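Local coordinates for protein oxidoreductase, fmn-binding (Shewanella oneidensis, PDB 4AWU) that binds flavin mononucleotide and probably acts as an NAD(P)H-dependent oxidoreductase of the old yellow enzyme family, working on CH-CH groups of its substrates, at residues K66-T71 against V129-D134; W102-V107 against N184-N189; L180-G185 against V230-A235; M41-A46 against G356-P361. The protein carries 1 engineered substitution. All blocks are in the same frame, centred on the assembly; numbering follows the deposited sequence.

Contact 1: residues K66-T71 against V129-D134; sequences KGYAWT and VKVFVD. With 4CH (4-chlorophenol), chain E.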
# COMPACT_ATOMS: atom_id res chain seq x y z
N LYS A 66 -8.67 -9.91 -3.83
CA LYS A 66 -8.08 -10.39 -2.58
C LYS A 66 -7.00 -11.45 -2.83
O LYS A 66 -7.16 -12.32 -3.68
CB LYS A 66 -9.19 -10.99 -1.73
CG LYS A 66 -8.78 -11.55 -0.39
CD LYS A 66 -10.01 -12.15 0.26
CE LYS A 66 -9.72 -12.80 1.59
NZ LYS A 66 -10.95 -13.49 2.08
N GLY A 67 -5.91 -11.37 -2.07
CA GLY A 67 -4.82 -12.32 -2.21
C GLY A 67 -4.60 -13.20 -1.00
O GLY A 67 -4.09 -14.31 -1.13
N TYR A 68 -5.00 -12.73 0.18
CA TYR A 68 -4.63 -13.40 1.41
C TYR A 68 -5.81 -13.49 2.37
O TYR A 68 -6.64 -12.59 2.44
CB TYR A 68 -3.49 -12.66 2.09
CG TYR A 68 -2.33 -12.37 1.17
CD1 TYR A 68 -2.36 -11.27 0.31
CD2 TYR A 68 -1.21 -13.18 1.16
CE1 TYR A 68 -1.30 -11.01 -0.53
CE2 TYR A 68 -0.15 -12.92 0.33
CZ TYR A 68 -0.20 -11.83 -0.52
OH TYR A 68 0.86 -11.57 -1.36
N ALA A 69 -5.88 -14.59 3.11
CA ALA A 69 -6.96 -14.79 4.07
C ALA A 69 -7.02 -13.64 5.07
O ALA A 69 -5.98 -13.17 5.55
CB ALA A 69 -6.78 -16.11 4.82
N TRP A 70 -8.23 -13.20 5.36
CA TRP A 70 -8.51 -12.31 6.48
C TRP A 70 -8.04 -10.87 6.28
O TRP A 70 -7.97 -10.11 7.24
CB TRP A 70 -7.88 -12.85 7.76
CG TRP A 70 -8.04 -14.32 7.95
CD1 TRP A 70 -9.11 -15.08 7.60
CD2 TRP A 70 -7.08 -15.21 8.52
NE1 TRP A 70 -8.89 -16.40 7.92
CE2 TRP A 70 -7.64 -16.50 8.49
CE3 TRP A 70 -5.80 -15.04 9.06
CZ2 TRP A 70 -6.97 -17.62 8.98
CZ3 TRP A 70 -5.14 -16.15 9.54
CH2 TRP A 70 -5.73 -17.42 9.50
N THR A 71 -7.73 -10.48 5.05
CA THR A 71 -7.45 -9.07 4.79
C THR A 71 -8.77 -8.35 4.63
O THR A 71 -9.73 -8.91 4.09
CB THR A 71 -6.55 -8.87 3.55
OG1 THR A 71 -7.19 -9.40 2.38
CG2 THR A 71 -5.21 -9.57 3.74
N VAL A 129 5.84 -18.12 -5.77
CA VAL A 129 5.11 -17.21 -4.89
C VAL A 129 3.94 -17.92 -4.24
O VAL A 129 3.20 -18.67 -4.90
CB VAL A 129 4.61 -15.97 -5.65
CG1 VAL A 129 3.65 -15.17 -4.78
CG2 VAL A 129 5.78 -15.12 -6.09
N LYS A 130 3.76 -17.69 -2.95
CA LYS A 130 2.69 -18.32 -2.20
C LYS A 130 1.80 -17.27 -1.55
O LYS A 130 2.26 -16.19 -1.18
CB LYS A 130 3.26 -19.23 -1.11
CG LYS A 130 4.31 -20.21 -1.61
CD LYS A 130 4.14 -21.57 -0.97
CE LYS A 130 5.21 -22.54 -1.43
NZ LYS A 130 4.87 -23.94 -1.08
N VAL A 131 0.52 -17.60 -1.42
CA VAL A 131 -0.40 -16.80 -0.63
C VAL A 131 -0.97 -17.67 0.48
O VAL A 131 -0.77 -18.88 0.49
CB VAL A 131 -1.55 -16.21 -1.48
CG1 VAL A 131 -0.99 -15.20 -2.47
CG2 VAL A 131 -2.32 -17.31 -2.19
N PHE A 132 -1.67 -17.05 1.42
CA PHE A 132 -2.21 -17.78 2.56
C PHE A 132 -3.70 -18.00 2.35
O PHE A 132 -4.42 -17.08 1.97
CB PHE A 132 -1.96 -16.99 3.85
CG PHE A 132 -2.33 -17.73 5.10
CD1 PHE A 132 -3.63 -17.71 5.57
CD2 PHE A 132 -1.38 -18.45 5.81
CE1 PHE A 132 -3.98 -18.39 6.72
CE2 PHE A 132 -1.72 -19.13 6.96
CZ PHE A 132 -3.02 -19.10 7.42
N VAL A 133 -4.15 -19.23 2.58
CA VAL A 133 -5.55 -19.57 2.37
C VAL A 133 -6.18 -20.19 3.61
O VAL A 133 -5.57 -21.01 4.29
CB VAL A 133 -5.72 -20.56 1.19
CG1 VAL A 133 -7.12 -21.17 1.19
CG2 VAL A 133 -5.44 -19.86 -0.12
N ASP A 134 -7.42 -19.78 3.89
CA ASP A 134 -8.25 -20.40 4.91
C ASP A 134 -9.63 -20.67 4.31
O ASP A 134 -10.57 -19.90 4.51
CB ASP A 134 -8.38 -19.47 6.12
CG ASP A 134 -9.44 -19.94 7.11
OD1 ASP A 134 -9.71 -21.16 7.16
OD2 ASP A 134 -10.00 -19.09 7.83
CL9 4CH E . 0.65 -16.28 8.09
C4 4CH E . -0.55 -15.38 7.23
C5 4CH E . -1.89 -15.55 7.54
C6 4CH E . -2.85 -14.81 6.86
C1 4CH E . -2.46 -13.91 5.88
O7 4CH E . -3.40 -13.15 5.23
C2 4CH E . -1.12 -13.74 5.57
C3 4CH E . -0.16 -14.47 6.25
O HOH W 1 2.74 -13.33 -1.60
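The indole of Trp-70 reaches across to Asp-134, and its NE1 donates to OD2 over 2.9 Å. The acceptor lies in the indole plane and offers its anti lone pair, while the carboxylate is turned 71° against the ring. Farther round the indole, Trp-70 CH2 comes within 3.4 Å of Phe-132 CE1; the two ring planes are inclined at 58°, an oblique meeting of aromatic groups. With CG anti to the backbone N (chi1 -173°), the Phe-132 ring swings to the indole and lays one face against a 4-chlorophenol, whose C5 sits above the ring centre. Ala-69 CB abuts the edge of the same phenylalanine, 3.6 Å from CD1. A leucine in place of Trp-70 would probably leave Asp-134 OD2 without its indole donor and open a gap beside Phe-132 and the phenol. In the old yellow enzyme barrel, 66-71 belongs to the loop between strand 53-60 and helix 77-93, and strand 130-133 pairs with 141-144 in an antiparallel hairpin inserted after the third barrel strand. The two are tied by Ala-69 N, which donates to Phe-132 O at 3.1 Å. Ala-69 O, at the type II turn from Tyr-68 to Thr-71, accepts the phenol hydroxyl O7 at 2.6 Å; Ser-28 OG also bonds that ligand. Val-131 lies crosswise to Tyr-68 and makes an off-centre CH-pi contact through CG1, 4.2 Å from the ring centroid. The hydroxyl of Tyr-68 bonds Tyr-186 and, 2.6 Å away, a water that in turn donates to Lys-130 O.

Contact 2: residues W102-V107 against N184-N189; sequences WHVGRV and NGYLIN. With 4CH (4-chlorophenol), chain D.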
# COMPACT_ATOMS: atom_id res chain seq x y z
N TRP A 102 -6.33 -2.14 -2.95
CA TRP A 102 -5.53 -3.30 -3.32
C TRP A 102 -6.21 -4.16 -4.37
O TRP A 102 -7.38 -4.52 -4.23
CB TRP A 102 -5.33 -4.15 -2.07
CG TRP A 102 -4.11 -5.01 -2.07
CD1 TRP A 102 -3.13 -5.07 -3.02
CD2 TRP A 102 -3.74 -5.94 -1.05
NE1 TRP A 102 -2.17 -5.97 -2.64
CE2 TRP A 102 -2.52 -6.52 -1.44
CE3 TRP A 102 -4.32 -6.32 0.16
CZ2 TRP A 102 -1.87 -7.48 -0.66
CZ3 TRP A 102 -3.67 -7.27 0.94
CH2 TRP A 102 -2.46 -7.84 0.52
N HIS A 103 -5.46 -4.50 -5.41
CA HIS A 103 -5.82 -5.61 -6.28
C HIS A 103 -4.56 -6.43 -6.51
O HIS A 103 -3.57 -5.93 -7.05
CB HIS A 103 -6.44 -5.13 -7.59
CG HIS A 103 -7.16 -6.21 -8.33
ND1 HIS A 103 -6.53 -7.37 -8.73
CD2 HIS A 103 -8.45 -6.33 -8.72
CE1 HIS A 103 -7.40 -8.14 -9.35
NE2 HIS A 103 -8.57 -7.54 -9.36
N VAL A 104 -4.59 -7.68 -6.07
CA VAL A 104 -3.39 -8.52 -6.06
C VAL A 104 -3.09 -9.15 -7.41
O VAL A 104 -1.97 -9.59 -7.66
CB VAL A 104 -3.49 -9.65 -5.03
CG1 VAL A 104 -3.67 -9.08 -3.63
CG2 VAL A 104 -4.63 -10.60 -5.39
N GLY A 105 -4.10 -9.23 -8.26
CA GLY A 105 -3.90 -9.70 -9.61
C GLY A 105 -3.58 -11.17 -9.51
O GLY A 105 -4.31 -11.93 -8.89
N ARG A 106 -2.45 -11.57 -10.10
CA ARG A 106 -2.08 -12.97 -10.16
C ARG A 106 -1.58 -13.52 -8.84
O ARG A 106 -1.39 -14.72 -8.70
CB ARG A 106 -0.99 -13.17 -11.21
CG ARG A 106 0.37 -12.69 -10.77
CD ARG A 106 1.38 -12.78 -11.90
NE ARG A 106 2.72 -12.40 -11.46
CZ ARG A 106 3.79 -12.42 -12.24
NH1 ARG A 106 3.69 -12.80 -13.51
NH2 ARG A 106 4.97 -12.05 -11.75
N VAL A 107 -1.35 -12.64 -7.86
CA VAL A 107 -0.83 -13.08 -6.57
C VAL A 107 -1.98 -13.49 -5.65
O VAL A 107 -2.29 -12.81 -4.68
CB VAL A 107 0.03 -11.99 -5.90
CG1 VAL A 107 0.69 -12.53 -4.64
CG2 VAL A 107 1.08 -11.49 -6.87
N ASN A 184 4.92 -4.03 -5.19
CA ASN A 184 5.10 -5.38 -4.69
C ASN A 184 4.42 -6.46 -5.53
O ASN A 184 3.83 -7.40 -5.00
CB ASN A 184 4.65 -5.47 -3.23
CG ASN A 184 5.49 -4.59 -2.32
OD1 ASN A 184 6.65 -4.30 -2.61
ND2 ASN A 184 4.91 -4.17 -1.21
N GLY A 185 4.52 -6.31 -6.84
CA GLY A 185 4.16 -7.36 -7.77
C GLY A 185 2.68 -7.66 -7.85
O GLY A 185 2.29 -8.73 -8.31
N TYR A 186 1.85 -6.71 -7.42
CA TYR A 186 0.41 -6.90 -7.50
C TYR A 186 -0.14 -6.39 -8.83
O TYR A 186 0.64 -6.09 -9.74
CB TYR A 186 -0.26 -6.28 -6.27
CG TYR A 186 0.16 -6.99 -5.01
CD1 TYR A 186 -0.14 -8.33 -4.82
CD2 TYR A 186 0.88 -6.34 -4.02
CE1 TYR A 186 0.24 -9.00 -3.67
CE2 TYR A 186 1.27 -7.00 -2.87
CZ TYR A 186 0.95 -8.33 -2.70
OH TYR A 186 1.34 -8.98 -1.55
N LEU A 187 -1.46 -6.31 -8.98
CA LEU A 187 -2.05 -6.21 -10.32
C LEU A 187 -1.39 -5.15 -11.21
O LEU A 187 -0.94 -5.44 -12.31
CB LEU A 187 -3.55 -5.97 -10.26
CG LEU A 187 -4.18 -5.86 -11.65
CD1 LEU A 187 -3.89 -7.13 -12.46
CD2 LEU A 187 -5.68 -5.60 -11.58
N ILE A 188 -1.36 -3.91 -10.74
CA ILE A 188 -0.85 -2.82 -11.56
C ILE A 188 0.64 -3.03 -11.84
O ILE A 188 1.11 -2.73 -12.94
CB ILE A 188 -1.11 -1.46 -10.91
CG1 ILE A 188 -2.62 -1.28 -10.71
CG2 ILE A 188 -0.55 -0.34 -11.77
CD1 ILE A 188 -3.01 0.06 -10.16
N ASN A 189 1.35 -3.56 -10.86
CA ASN A 189 2.77 -3.87 -10.99
C ASN A 189 3.00 -4.92 -12.07
O ASN A 189 4.06 -4.97 -12.69
CB ASN A 189 3.30 -4.38 -9.65
CG ASN A 189 4.78 -4.09 -9.43
OD1 ASN A 189 5.25 -4.06 -8.29
ND2 ASN A 189 5.53 -3.87 -10.51
CL9 4CH D . 2.34 -8.84 3.98
C4 4CH D . 2.45 -7.72 2.68
C5 4CH D . 1.31 -7.42 1.97
C6 4CH D . 1.37 -6.52 0.92
C1 4CH D . 2.58 -5.93 0.58
O7 4CH D . 2.61 -5.04 -0.45
C2 4CH D . 3.73 -6.24 1.29
C3 4CH D . 3.67 -7.14 2.34
O HOH W 2 -2.17 -3.78 -7.87
O HOH W 3 3.56 -11.02 -9.11
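Tyr-186 is the bump of this contact, and Trp-102, Val-104 and Val-107 shape the hollow that takes it. Trp-102 presents its indole edge to one face of the tyrosine ring: NE1 stands 3.3 Å above the plane, over the centre, with the two rings at 88° in a T-shaped pair. Asn-184 O lies over the opposite face. Two valines complete the hollow: Val-104 CB meets CD1 of Tyr-186 at 3.6 Å, and Val-107 CG1 sits 3.7 Å from Tyr-186 CE1, while Val-107 CG2 nudges the carbonyl of Gly-185. The ring enters this hollow with CG anti to its own carbonyl carbon (chi1 -65°). A second bump, Leu-187, rests CD2 over the imidazole face of His-103, 3.6 Å from the ring centroid. Beside it the backbones come close at Gly-105, where a CB would collide with Leu-187 CA. Leu-187 N donates to His-103 O over 2.9 Å, joining the two segments, and a water links Arg-106 NE to Gly-185 O. An edge of the Tyr-186 ring meets the bound 4-chlorophenol, CE2 being 3.4 Å from its O7; the Tyr-186 hydroxyl bonds Tyr-68, and His-181 stacks on Trp-102. Such a tyrosine, two residues beyond the asparagine of a His-x-x-Asn sequence at the mouth of the barrel, is consistent with the substrate pocket of old yellow enzymes, where relatives use it as a proton donor.

Contact 3: residues L180-G185 against V230-A235; sequences LHAANG and VGVRLA. With FMN (flavin mononucleotide), chain B; 4CH (4-chlorophenol), chain D.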
# COMPACT_ATOMS: atom_id res chain seq x y z
N LEU A 180 -3.17 4.12 -4.08
CA LEU A 180 -3.22 3.06 -5.05
C LEU A 180 -2.03 2.15 -4.84
O LEU A 180 -0.89 2.58 -4.93
CB LEU A 180 -3.18 3.62 -6.47
CG LEU A 180 -3.13 2.54 -7.54
CD1 LEU A 180 -4.37 1.65 -7.47
CD2 LEU A 180 -3.00 3.19 -8.91
N HIS A 181 -2.30 0.88 -4.54
CA HIS A 181 -1.23 -0.08 -4.39
C HIS A 181 -0.77 -0.54 -5.76
O HIS A 181 -1.38 -1.42 -6.37
CB HIS A 181 -1.69 -1.27 -3.55
CG HIS A 181 -0.56 -2.11 -3.03
ND1 HIS A 181 0.73 -1.98 -3.50
CD2 HIS A 181 -0.52 -3.07 -2.09
CE1 HIS A 181 1.51 -2.83 -2.87
NE2 HIS A 181 0.78 -3.51 -2.00
N ALA A 182 0.30 0.06 -6.26
CA ALA A 182 0.83 -0.28 -7.57
C ALA A 182 2.21 -0.89 -7.41
O ALA A 182 3.07 -0.75 -8.29
CB ALA A 182 0.89 0.95 -8.45
N ALA A 183 2.42 -1.59 -6.30
CA ALA A 183 3.74 -2.05 -5.91
C ALA A 183 3.75 -3.54 -5.58
O ALA A 183 2.73 -4.22 -5.69
CB ALA A 183 4.24 -1.25 -4.70
N ASN A 184 4.92 -4.03 -5.19
CA ASN A 184 5.10 -5.38 -4.69
C ASN A 184 4.42 -6.46 -5.53
O ASN A 184 3.83 -7.40 -5.00
CB ASN A 184 4.65 -5.47 -3.23
CG ASN A 184 5.49 -4.59 -2.32
OD1 ASN A 184 6.65 -4.30 -2.61
ND2 ASN A 184 4.91 -4.17 -1.21
N GLY A 185 4.52 -6.31 -6.84
CA GLY A 185 4.16 -7.36 -7.77
C GLY A 185 2.68 -7.66 -7.85
O GLY A 185 2.29 -8.73 -8.31
N VAL A 230 -5.64 11.45 -3.66
CA VAL A 230 -5.12 10.24 -4.29
C VAL A 230 -3.61 10.17 -4.19
O VAL A 230 -2.91 11.07 -4.66
CB VAL A 230 -5.52 10.16 -5.77
CG1 VAL A 230 -4.73 9.06 -6.49
CG2 VAL A 230 -7.01 9.92 -5.91
N GLY A 231 -3.11 9.11 -3.57
CA GLY A 231 -1.69 8.82 -3.56
C GLY A 231 -1.46 7.51 -4.29
O GLY A 231 -2.39 6.76 -4.55
N VAL A 232 -0.21 7.25 -4.64
CA VAL A 232 0.13 6.00 -5.32
C VAL A 232 1.41 5.45 -4.73
O VAL A 232 2.32 6.20 -4.42
CB VAL A 232 0.33 6.21 -6.83
CG1 VAL A 232 0.76 4.91 -7.49
CG2 VAL A 232 -0.95 6.74 -7.45
N ARG A 233 1.47 4.13 -4.57
CA ARG A 233 2.68 3.50 -4.08
C ARG A 233 3.33 2.65 -5.15
O ARG A 233 2.68 1.83 -5.79
CB ARG A 233 2.39 2.63 -2.85
CG ARG A 233 3.66 2.28 -2.11
CD ARG A 233 3.41 1.57 -0.81
NE ARG A 233 4.48 1.88 0.14
CZ ARG A 233 4.85 1.10 1.15
NH1 ARG A 233 4.25 -0.06 1.37
NH2 ARG A 233 5.83 1.50 1.94
N LEU A 234 4.63 2.87 -5.34
CA LEU A 234 5.42 2.10 -6.29
C LEU A 234 6.58 1.45 -5.56
O LEU A 234 7.03 1.94 -4.52
CB LEU A 234 5.96 3.02 -7.39
CG LEU A 234 4.92 3.81 -8.18
CD1 LEU A 234 5.59 4.83 -9.08
CD2 LEU A 234 4.06 2.86 -9.00
N ALA A 235 7.06 0.33 -6.09
CA ALA A 235 8.25 -0.32 -5.57
C ALA A 235 9.18 -0.59 -6.74
O ALA A 235 9.16 -1.68 -7.31
CB ALA A 235 7.89 -1.62 -4.87
N1 FMN B . 3.21 -2.61 1.88
C2 FMN B . 2.09 -2.31 1.14
O2 FMN B . 2.20 -1.55 0.18
N3 FMN B . 0.86 -2.85 1.47
C4 FMN B . 0.76 -3.76 2.50
O4 FMN B . -0.35 -4.11 2.91
C4A FMN B . 1.89 -4.05 3.26
N5 FMN B . 1.82 -4.93 4.30
C5A FMN B . 2.93 -5.23 5.03
C6 FMN B . 2.81 -6.08 6.13
C7 FMN B . 3.91 -6.35 6.92
C7M FMN B . 3.74 -7.27 8.10
C8 FMN B . 5.16 -5.81 6.59
C8M FMN B . 6.35 -6.06 7.47
C9 FMN B . 5.27 -4.94 5.51
C9A FMN B . 4.15 -4.62 4.75
N10 FMN B . 4.25 -3.79 3.65
C10 FMN B . 3.12 -3.49 2.93
C1' FMN B . 5.52 -3.05 3.36
C2' FMN B . 5.65 -1.92 4.38
O2' FMN B . 4.62 -0.98 4.16
C3' FMN B . 7.00 -1.20 4.30
O3' FMN B . 7.11 -0.54 3.06
C4' FMN B . 8.15 -2.19 4.49
O4' FMN B . 7.93 -2.96 5.65
C5' FMN B . 9.51 -1.51 4.61
O5' FMN B . 9.51 -0.55 5.65
P FMN B . 10.19 -0.88 7.08
O1P FMN B . 9.37 -1.97 7.74
O2P FMN B . 11.60 -1.36 6.88
O3P FMN B . 10.18 0.39 7.90
CL9 4CH D . 2.34 -8.84 3.98
C4 4CH D . 2.45 -7.72 2.68
C5 4CH D . 1.31 -7.42 1.97
C6 4CH D . 1.37 -6.52 0.92
C1 4CH D . 2.58 -5.93 0.58
O7 4CH D . 2.61 -5.04 -0.45
C2 4CH D . 3.73 -6.24 1.29
C3 4CH D . 3.67 -7.14 2.34
O HOH W 4 5.89 -0.97 -8.37
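Leu-180 and His-181 run parallel to Val-232 and Arg-233 as paired strands, Leu-180 N donating to Gly-231 O and Arg-233 N to Leu-180 O, each at 2.8 Å, before Ala-182 N reaches Arg-233 O. These are neighbouring strands, the fourth and fifth, of the eight-stranded TIM barrel. Leu-180 and Val-232 project from the face that packs on helices 212-225 and 248-261, whereas His-181 and Arg-233 come off the other face, where the flavin lies. Arg-233 is extended from CG to NE and brings its guanidinium alongside the cofactor: NH1 donates to FMN O2 at 2.8 Å and to O2' at 3.0 Å, and NH2 to O3' at 2.7 Å. FMN N1 lies in the guanidinium plane at its edge, so the arginine's positive charge would probably stabilise negative charge on the N1-O2 side of a reduced flavin. His-181 puts one imidazole face against FMN O2, 3.1 Å above the ring plane, and through NE2 shares a 2.8 Å hydrogen bond with O7 of the 4-chlorophenol. Its ND1 accepts from Ala-183 N, which fixes how the ring is turned. Past the paired residues small side chains fill in: Ala-182 CB touches Leu-234 CD2, and Ala-183 CB meets Ala-235 CB. At this end of the pairing a water joins the two segments, donating to Ala-182 O and accepting from Ala-235 N at 2.9 Å.

Contact 4: residues M41-A46 against G356-P361; sequences MAIYYA and GLTDYP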
# COMPACT_ATOMS: atom_id res chain seq x y z
N MET A 41 -8.83 -3.52 15.09
CA MET A 41 -8.12 -2.75 14.07
C MET A 41 -8.26 -1.26 14.34
O MET A 41 -7.30 -0.51 14.19
CB MET A 41 -8.63 -3.11 12.68
CG MET A 41 -8.23 -4.51 12.24
SD MET A 41 -9.13 -5.06 10.79
CE MET A 41 -8.71 -3.78 9.60
N ALA A 42 -9.46 -0.83 14.74
CA ALA A 42 -9.68 0.57 15.07
C ALA A 42 -8.77 1.00 16.22
O ALA A 42 -8.15 2.06 16.18
CB ALA A 42 -11.14 0.82 15.41
N ILE A 43 -8.69 0.16 17.25
CA ILE A 43 -7.83 0.43 18.39
C ILE A 43 -6.37 0.50 17.92
O ILE A 43 -5.64 1.43 18.26
CB ILE A 43 -7.93 -0.67 19.46
CG1 ILE A 43 -9.36 -0.74 20.03
CG2 ILE A 43 -6.91 -0.45 20.56
CD1 ILE A 43 -9.85 0.57 20.61
N TYR A 44 -5.98 -0.49 17.14
CA TYR A 44 -4.63 -0.62 16.62
C TYR A 44 -4.18 0.62 15.85
O TYR A 44 -3.08 1.13 16.07
CB TYR A 44 -4.58 -1.86 15.73
CG TYR A 44 -3.45 -1.95 14.74
CD1 TYR A 44 -2.16 -2.24 15.15
CD2 TYR A 44 -3.70 -1.81 13.39
CE1 TYR A 44 -1.13 -2.35 14.23
CE2 TYR A 44 -2.68 -1.93 12.46
CZ TYR A 44 -1.40 -2.20 12.89
OH TYR A 44 -0.39 -2.32 11.97
N TYR A 45 -5.02 1.10 14.94
CA TYR A 45 -4.67 2.28 14.17
C TYR A 45 -4.69 3.54 15.03
O TYR A 45 -3.84 4.41 14.88
CB TYR A 45 -5.62 2.44 12.98
CG TYR A 45 -5.30 1.54 11.81
CD1 TYR A 45 -4.15 1.74 11.05
CD2 TYR A 45 -6.16 0.51 11.44
CE1 TYR A 45 -3.86 0.93 9.96
CE2 TYR A 45 -5.87 -0.30 10.36
CZ TYR A 45 -4.73 -0.09 9.63
OH TYR A 45 -4.45 -0.90 8.55
N ALA A 46 -5.65 3.62 15.94
CA ALA A 46 -5.75 4.79 16.81
C ALA A 46 -4.55 4.89 17.75
O ALA A 46 -4.10 5.99 18.08
CB ALA A 46 -7.04 4.73 17.61
N GLY A 356 -0.15 -9.20 19.83
CA GLY A 356 0.77 -8.88 18.77
C GLY A 356 0.20 -7.81 17.86
O GLY A 356 0.77 -7.53 16.81
N LEU A 357 -0.91 -7.20 18.27
CA LEU A 357 -1.54 -6.14 17.49
C LEU A 357 -1.71 -4.88 18.33
O LEU A 357 -1.15 -3.84 18.01
CB LEU A 357 -2.90 -6.59 16.97
CG LEU A 357 -3.59 -5.60 16.02
CD1 LEU A 357 -2.94 -5.65 14.64
CD2 LEU A 357 -5.09 -5.83 15.93
N THR A 358 -2.49 -4.98 19.40
CA THR A 358 -2.83 -3.82 20.21
C THR A 358 -2.19 -3.84 21.60
O THR A 358 -2.38 -2.92 22.39
CB THR A 358 -4.36 -3.70 20.39
OG1 THR A 358 -4.88 -4.91 20.95
CG2 THR A 358 -5.04 -3.43 19.05
N ASP A 359 -1.40 -4.87 21.89
CA ASP A 359 -0.81 -5.00 23.21
C ASP A 359 0.69 -4.74 23.24
O ASP A 359 1.38 -5.11 24.20
CB ASP A 359 -1.16 -6.36 23.83
CG ASP A 359 -0.57 -7.52 23.06
OD1 ASP A 359 0.04 -7.29 21.99
OD2 ASP A 359 -0.72 -8.66 23.54
N TYR A 360 1.22 -4.10 22.20
CA TYR A 360 2.55 -3.52 22.30
C TYR A 360 2.41 -2.23 23.10
O TYR A 360 1.70 -1.32 22.69
CB TYR A 360 3.13 -3.20 20.93
CG TYR A 360 3.56 -4.40 20.11
CD1 TYR A 360 4.79 -5.00 20.31
CD2 TYR A 360 2.75 -4.90 19.11
CE1 TYR A 360 5.20 -6.08 19.55
CE2 TYR A 360 3.15 -5.97 18.34
CZ TYR A 360 4.37 -6.56 18.56
OH TYR A 360 4.76 -7.64 17.79
N PRO A 361 3.08 -2.15 24.25
CA PRO A 361 2.87 -0.96 25.08
C PRO A 361 3.59 0.27 24.55
O PRO A 361 4.55 0.15 23.78
CB PRO A 361 3.45 -1.37 26.43
CG PRO A 361 4.53 -2.33 26.08
CD PRO A 361 4.04 -3.09 24.87
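Tyr-44 and Leu-357 meet because each carries CG anti to its backbone N (chi1 160° and -174°), which sends the phenol ring and the isobutyl group into each other's path. Tyr-44 belongs to helix 39-47, which follows the first strand of the TIM barrel, and Leu-357 to the C-terminal tail that comes back across it. Leucine CD1 sits over one face of the ring, 3.7 Å from the centroid and 17° off the normal, a CH-pi contact in which the two side chains cross at about a right angle. Just beyond, Thr-358 sets its methyl CG2 against the helix, 3.8 Å from Ile-43 CG2 and 3.7 Å from Tyr-44 CB; the threonine hydroxyl bonds Glu-354. The ring's far end is held too, since Tyr-44 OH bonds Arg-27. With an alanine at Tyr-44, Leu-357 CD1 would probably lose the surface it rests on and Arg-27 its hydroxyl partner, leaving the tail less firmly seated. No hydrogen bond passes between the two segments, but Thr-358 O bonds Gln-47 near the end of the same helix. Within the tail, Gly-356 N donates to Asp-359 OD1 at 2.9 Å, on the syn side of the carboxylate but tilted out of its plane.

Overall arrangement
Contacts 2 and 3 form the heart of the active site: their centres are about 9 Å apart, they share Asn-184 and Gly-185, and both touch the same 4-chlorophenol, the one next to the flavin. The centre of contact 1 lies about 13 Å from that of contact 2, and the two touch; contact 1 holds a different 4-chlorophenol. The hydroxyls of Tyr-68 and Tyr-186, with OH atoms 2.6 Å apart, probably link these two by a hydrogen bond, and Tyr-68 also packs on Trp-102. Contact 1 does not touch contact 3. Contact 4 stands apart, its centre about 22 to 27 Å from those of the others, though the side chain of Tyr-44 is about 8 Å from FMN; the other three are nested inside the chain loop it closes.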